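Long-range contact in Bot.2110.4 (Unidentified, PDB 5VMR), which is probably a small designed helical protein that binds botulinum neurotoxin: residues C5-I9 with A24-Y30. Residues are numbered along the deposited sequence; the frame is centred on the assembly and turned at random.
Sequences CALKI and AAKKCGY
A disulfide between Cys5 and Cys28 ties helix 3-14 to the C-terminal end of helix 18-28. Cys5 SG and Cys28 SG are bonded at 2.0 Å, with a C-S-S-C torsion of -98°. Cys5 reaches across with chi1 at -138°, well off a staggered position. The two helical segments run nearly antiparallel, at 167°, so Ile9 meets Ala24 one turn further along. This is the first helical hairpin of a three-helix miniprotein. Ile9 wedges beside the disulfide. Its CG1 lies anti to the carbonyl carbon, and the extended chain carries CD1 between three groups. Ile9 CD1 is 3.7 Å from Ala25 CA and 3.8 Å from Cys28 SG. Ile9 CD1 also approaches Tyr30 CE2 obliquely, at 3.4 Å, which is tight. The Tyr30 ring reaches over to helix 3-14, and Tyr30 OH lies 3.8 Å from Ala6 CB. Gly29, with positive phi, ends the helix in the manner of a Schellman motif: Tyr30 N bonds back to Ala25 O at 2.9 Å. On another side of the hairpin, Lys8 bends at its last two torsions and places NZ 3.4 Å from Ala24 CB. Outside the hairpin, Lys8 NZ forms a salt bridge with an acidic side chain of the other protein in the assembly.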
loop_
_atom_site.group_PDB
_atom_site.type_symbol
_atom_site.label_atom_id
_atom_site.label_comp_id
_atom_site.label_asym_id
_atom_site.label_seq_id
_atom_site.Cartn_x
_atom_site.Cartn_y
_atom_site.Cartn_z
ATOM N N CYS C 5 26.062 2.281 -26.254
ATOM C CA CYS C 5 27.204 3.188 -26.230
ATOM C C CYS C 5 26.750 4.608 -26.546
ATOM O O CYS C 5 27.166 5.563 -25.898
ATOM C CB CYS C 5 28.273 2.730 -27.226
ATOM S SG CYS C 5 29.982 2.845 -26.617
ATOM N N ALA C 6 25.868 4.737 -27.532
ATOM C CA ALA C 6 25.351 6.039 -27.929
ATOM C C ALA C 6 24.612 6.696 -26.769
ATOM O O ALA C 6 24.706 7.902 -26.560
ATOM C CB ALA C 6 24.440 5.905 -29.127
ATOM N N LEU C 7 23.864 5.893 -26.021
ATOM C CA LEU C 7 23.112 6.418 -24.887
ATOM C C LEU C 7 24.038 6.832 -23.763
ATOM O O LEU C 7 23.815 7.842 -23.090
ATOM C CB LEU C 7 22.119 5.383 -24.386
ATOM C CG LEU C 7 21.046 5.072 -25.423
ATOM C CD1 LEU C 7 20.476 3.692 -25.172
ATOM C CD2 LEU C 7 19.971 6.138 -25.378
ATOM N N LYS C 8 25.075 6.030 -23.561
ATOM C CA LYS C 8 26.083 6.309 -22.546
ATOM C C LYS C 8 26.706 7.691 -22.801
ATOM O O LYS C 8 26.908 8.480 -21.878
ATOM C CB LYS C 8 27.121 5.183 -22.552
ATOM C CG LYS C 8 28.207 5.277 -21.517
ATOM C CD LYS C 8 28.759 3.881 -21.229
ATOM C CE LYS C 8 29.754 3.426 -22.284
ATOM N NZ LYS C 8 30.808 4.441 -22.534
ATOM N N ILE C 9 26.935 8.006 -24.071
ATOM C CA ILE C 9 27.449 9.320 -24.447
ATOM C C ILE C 9 26.471 10.425 -24.081
ATOM O O ILE C 9 26.872 11.452 -23.526
ATOM C CB ILE C 9 27.743 9.397 -25.961
ATOM C CG1 ILE C 9 28.778 8.338 -26.345
ATOM C CG2 ILE C 9 28.186 10.808 -26.364
ATOM C CD1 ILE C 9 28.920 8.140 -27.827
ATOM N N ALA C 24 33.977 8.242 -24.262
ATOM C CA ALA C 24 33.067 7.173 -24.642
ATOM C C ALA C 24 32.896 7.159 -26.153
ATOM O O ALA C 24 32.929 6.100 -26.776
ATOM C CB ALA C 24 31.727 7.337 -23.947
ATOM N N ALA C 25 32.728 8.343 -26.737
ATOM C CA ALA C 25 32.604 8.485 -28.184
ATOM C C ALA C 25 33.820 7.912 -28.924
ATOM O O ALA C 25 33.665 7.224 -29.936
ATOM C CB ALA C 25 32.400 9.942 -28.551
ATOM N N LYS C 26 35.020 8.184 -28.414
ATOM C CA LYS C 26 36.239 7.650 -29.022
ATOM C C LYS C 26 36.244 6.120 -28.995
ATOM O O LYS C 26 36.523 5.482 -30.009
ATOM C CB LYS C 26 37.486 8.196 -28.314
ATOM C CG LYS C 26 37.711 9.694 -28.504
ATOM C CD LYS C 26 38.940 10.193 -27.738
ATOM C CE LYS C 26 39.158 11.692 -27.953
ATOM N NZ LYS C 26 40.318 12.222 -27.179
ATOM N N LYS C 27 35.908 5.544 -27.841
ATOM C CA LYS C 27 35.808 4.092 -27.684
ATOM C C LYS C 27 34.664 3.485 -28.498
ATOM O O LYS C 27 34.806 2.395 -29.053
ATOM C CB LYS C 27 35.625 3.723 -26.208
ATOM C CG LYS C 27 36.641 4.338 -25.259
ATOM C CD LYS C 27 36.015 4.592 -23.892
ATOM C CE LYS C 27 35.862 3.311 -23.088
ATOM N NZ LYS C 27 35.292 3.578 -21.739
ATOM N N CYS C 28 33.530 4.187 -28.542
ATOM C CA CYS C 28 32.305 3.689 -29.183
ATOM C C CYS C 28 32.473 3.359 -30.665
ATOM O O CYS C 28 31.800 2.472 -31.188
ATOM C CB CYS C 28 31.168 4.704 -29.026
ATOM S SG CYS C 28 30.304 4.670 -27.439
ATOM N N GLY C 29 33.434 4.069 -31.247
ATOM C CA GLY C 29 33.676 4.129 -32.667
ATOM C C GLY C 29 33.522 5.435 -33.427
ATOM O O GLY C 29 33.673 5.461 -34.638
ATOM N N TYR C 30 33.300 6.552 -32.759
ATOM C CA TYR C 30 33.068 7.792 -33.490
ATOM C C TYR C 30 34.325 8.575 -33.895
ATOM O O TYR C 30 35.418 8.289 -33.439
ATOM C CB TYR C 30 32.171 8.725 -32.685
ATOM C CG TYR C 30 30.785 8.232 -32.460
ATOM C CD1 TYR C 30 29.796 8.471 -33.377
ATOM C CD2 TYR C 30 30.464 7.549 -31.321
ATOM C CE1 TYR C 30 28.519 8.028 -33.172
ATOM C CE2 TYR C 30 29.194 7.096 -31.102
ATOM C CZ TYR C 30 28.227 7.343 -32.033
ATOM O OH TYR C 30 26.964 6.892 -31.805
#